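Local coordinates for regulatory protein RecX (Lactobacillus salivarius, PDB 3E3V) that probably modulates the activity of RecA; this piece of the protein carries three three-helix domains, at residues R33-E37 with K95-D99. Residues are numbered along the deposited sequence; the frame is centred on the assembly and turned at random.
Sequences RTRKE and KKGID
Thr34 donates from OG1 to the backbone carbonyl of Lys96, and the 2.7 Å from OG1 to Lys96 O, with a C=O...donor angle of 170°, marks a short bond lying nearly along the C=O axis. The same hydroxyl accepts from Glu37 N, so it caps the helix N-terminus and at the same time links to the other segment. A chi1 of 69° tucks OG1 in beside both backbone neighbours of CA, and the methyl CG2 is turned onto Ile98 CD1, 3.6 Å away.

Lys96 can be followed outward. CB meets Thr34 CG2 at 3.7 Å; the chain bends at its second torsion, and CD then passes Glu37 OE2, crossing that side chain at a slant; CE stays beside the same oxygen, and NZ ends in a salt bridge 3.1 Å from Glu37 OE2, reaching it from above the carboxylate plane, 47° out of it.

Thr34 and Glu37 form a capping box at the start of helix 35-39, in the first three-helix domain of RecX, while Gly97 closes helix 86-94 of the second with a Schellman motif, so that the start of one helix meets the end of the other. Glu37 OE1 completes the box, receiving Thr34 N through its anti lone pair, and OE2 also takes a weak bond from Arg33 NH1. With an alanine here instead of Glu37, Thr34 N is likely to lose its side-chain acceptor, and the nearby positive charges of Lys96 and Arg33 the carboxylate they share.

Lys36 CD lies 3.9 Å from Gly97 CA, where a beta carbon would collide with Lys36 CB. Nearby, one water accepts from Lys36 N and donates to Gly97 O, each at 2.9 Å.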
ATOM      1  N   ARG A  33      -6.321   9.168   6.129  1.00 36.36           N
ATOM      2  CA  ARG A  33      -6.212   9.763   4.794  1.00 32.95           C
ATOM      3  C   ARG A  33      -4.823  10.332   4.521  1.00 31.59           C
ATOM      4  O   ARG A  33      -4.174  10.859   5.429  1.00 28.56           O
ATOM      5  CB  ARG A  33      -7.245  10.888   4.632  1.00 34.08           C
ATOM      6  CG  ARG A  33      -8.689  10.476   4.832  1.00 37.20           C
ATOM      7  CD  ARG A  33      -9.143   9.511   3.747  1.00 41.69           C
ATOM      8  NE  ARG A  33     -10.542   9.125   3.892  1.00 46.19           N
ATOM      9  CZ  ARG A  33     -11.100   8.097   3.258  1.00 49.16           C
ATOM     10  NH1 ARG A  33     -10.378   7.347   2.432  1.00 50.41           N
ATOM     11  NH2 ARG A  33     -12.383   7.812   3.451  1.00 48.65           N
ATOM     12  N   THR A  34      -4.367  10.228   3.271  1.00 30.53           N
ATOM     13  CA  THR A  34      -3.057  10.755   2.905  1.00 30.28           C
ATOM     14  C   THR A  34      -3.228  12.254   2.856  1.00 29.12           C
ATOM     15  O   THR A  34      -4.352  12.748   2.820  1.00 30.46           O
ATOM     16  CB  THR A  34      -2.577  10.312   1.490  1.00 29.74           C
ATOM     17  OG1 THR A  34      -3.392  10.941   0.496  1.00 31.17           O
ATOM     18  CG2 THR A  34      -2.641   8.799   1.321  1.00 27.00           C
ATOM     19  N   ARG A  35      -2.114  12.976   2.852  1.00 29.56           N
ATOM     20  CA  ARG A  35      -2.162  14.429   2.781  1.00 31.97           C
ATOM     21  C   ARG A  35      -2.922  14.854   1.528  1.00 33.94           C
ATOM     22  O   ARG A  35      -3.830  15.681   1.591  1.00 31.74           O
ATOM     23  CB  ARG A  35      -0.743  15.004   2.741  1.00 32.86           C
ATOM     24  CG  ARG A  35      -0.693  16.499   2.449  1.00 36.62           C
ATOM     25  CD  ARG A  35       0.726  17.049   2.526  1.00 38.38           C
ATOM     26  NE  ARG A  35       0.767  18.462   2.159  1.00 44.28           N
ATOM     27  CZ  ARG A  35       1.792  19.275   2.395  1.00 45.84           C
ATOM     28  NH1 ARG A  35       2.880  18.825   3.008  1.00 49.06           N
ATOM     29  NH2 ARG A  35       1.732  20.542   2.009  1.00 48.76           N
ATOM     30  N   LYS A  36      -2.561  14.263   0.392  1.00 36.88           N
ATOM     31  CA  LYS A  36      -3.198  14.599  -0.877  1.00 38.34           C
ATOM     32  C   LYS A  36      -4.703  14.311  -0.900  1.00 38.96           C
ATOM     33  O   LYS A  36      -5.468  15.051  -1.527  1.00 39.91           O
ATOM     34  CB  LYS A  36      -2.502  13.864  -2.029  1.00 41.02           C
ATOM     35  CG  LYS A  36      -2.682  14.551  -3.376  1.00 41.82           C
ATOM     36  CD  LYS A  36      -2.348  13.629  -4.531  1.00 45.03           C
ATOM     37  CE  LYS A  36      -2.646  14.295  -5.866  1.00 44.14           C
ATOM     38  NZ  LYS A  36      -2.474  13.340  -6.999  1.00 47.08           N
ATOM     39  N   GLU A  37      -5.139  13.245  -0.231  1.00 39.38           N
ATOM     40  CA  GLU A  37      -6.566  12.920  -0.183  1.00 40.00           C
ATOM     41  C   GLU A  37      -7.350  14.056   0.467  1.00 41.30           C
ATOM     42  O   GLU A  37      -8.474  14.366   0.064  1.00 42.67           O
ATOM     43  CB  GLU A  37      -6.816  11.634   0.613  1.00 41.13           C
ATOM     44  CG  GLU A  37      -6.664  10.344  -0.176  1.00 40.03           C
ATOM     45  CD  GLU A  37      -7.023   9.131   0.655  1.00 40.37           C
ATOM     46  OE1 GLU A  37      -6.354   8.898   1.682  1.00 38.41           O
ATOM     47  OE2 GLU A  37      -7.978   8.412   0.292  1.00 41.28           O
ATOM     48  N   LYS A  95      -0.989   5.699  -5.885  1.00 28.12           N
ATOM     49  CA  LYS A  95      -2.316   6.092  -6.342  1.00 31.40           C
ATOM     50  C   LYS A  95      -3.094   6.850  -5.271  1.00 33.50           C
ATOM     51  O   LYS A  95      -4.156   7.410  -5.543  1.00 33.92           O
ATOM     52  CB  LYS A  95      -3.101   4.859  -6.786  1.00 34.29           C
ATOM     53  CG  LYS A  95      -2.698   4.339  -8.159  1.00 38.64           C
ATOM     54  CD  LYS A  95      -3.236   2.928  -8.408  1.00 42.80           C
ATOM     55  CE  LYS A  95      -4.744   2.844  -8.237  1.00 45.44           C
ATOM     56  NZ  LYS A  95      -5.475   3.713  -9.202  1.00 49.14           N
ATOM     57  N   LYS A  96      -2.563   6.862  -4.052  1.00 33.89           N
ATOM     58  CA  LYS A  96      -3.192   7.558  -2.934  1.00 33.62           C
ATOM     59  C   LYS A  96      -2.473   8.874  -2.644  1.00 32.78           C
ATOM     60  O   LYS A  96      -2.854   9.613  -1.741  1.00 32.40           O
ATOM     61  CB  LYS A  96      -3.160   6.674  -1.683  1.00 36.43           C
ATOM     62  CG  LYS A  96      -4.177   5.552  -1.672  1.00 38.82           C
ATOM     63  CD  LYS A  96      -5.577   6.100  -1.415  1.00 41.34           C
ATOM     64  CE  LYS A  96      -6.612   4.995  -1.301  1.00 42.08           C
ATOM     65  NZ  LYS A  96      -7.950   5.541  -0.933  1.00 43.93           N
ATOM     66  N   GLY A  97      -1.418   9.156  -3.395  1.00 31.51           N
ATOM     67  CA  GLY A  97      -0.685  10.391  -3.183  1.00 33.76           C
ATOM     68  C   GLY A  97       0.526  10.299  -2.264  1.00 34.11           C
ATOM     69  O   GLY A  97       1.024  11.324  -1.801  1.00 33.76           O
ATOM     70  N   ILE A  98       1.008   9.089  -1.997  1.00 33.82           N
ATOM     71  CA  ILE A  98       2.172   8.904  -1.137  1.00 35.75           C
ATOM     72  C   ILE A  98       3.474   9.057  -1.929  1.00 39.59           C
ATOM     73  O   ILE A  98       3.640   8.455  -2.992  1.00 41.30           O
ATOM     74  CB  ILE A  98       2.149   7.505  -0.463  1.00 36.11           C
ATOM     75  CG1 ILE A  98       0.924   7.383   0.451  1.00 34.71           C
ATOM     76  CG2 ILE A  98       3.430   7.274   0.332  1.00 33.03           C
ATOM     77  CD1 ILE A  98       0.911   8.363   1.615  1.00 32.86           C
ATOM     78  N   ASP A  99       4.391   9.864  -1.405  1.00 41.07           N
ATOM     79  CA  ASP A  99       5.679  10.089  -2.052  1.00 43.76           C
ATOM     80  C   ASP A  99       6.409   8.765  -2.198  1.00 43.75           C
ATOM     81  O   ASP A  99       6.304   7.898  -1.332  1.00 42.20           O
ATOM     82  CB  ASP A  99       6.535  11.047  -1.213  1.00 46.74           C
ATOM     83  CG  ASP A  99       5.873  12.405  -1.010  1.00 51.06           C
ATOM     84  OD1 ASP A  99       5.636  13.110  -2.019  1.00 51.68           O
ATOM     85  OD2 ASP A  99       5.589  12.765   0.160  1.00 52.67           O
TER
HETATM   86  O   HOH W   1      -0.165  12.627   0.485  1.00 33.03           O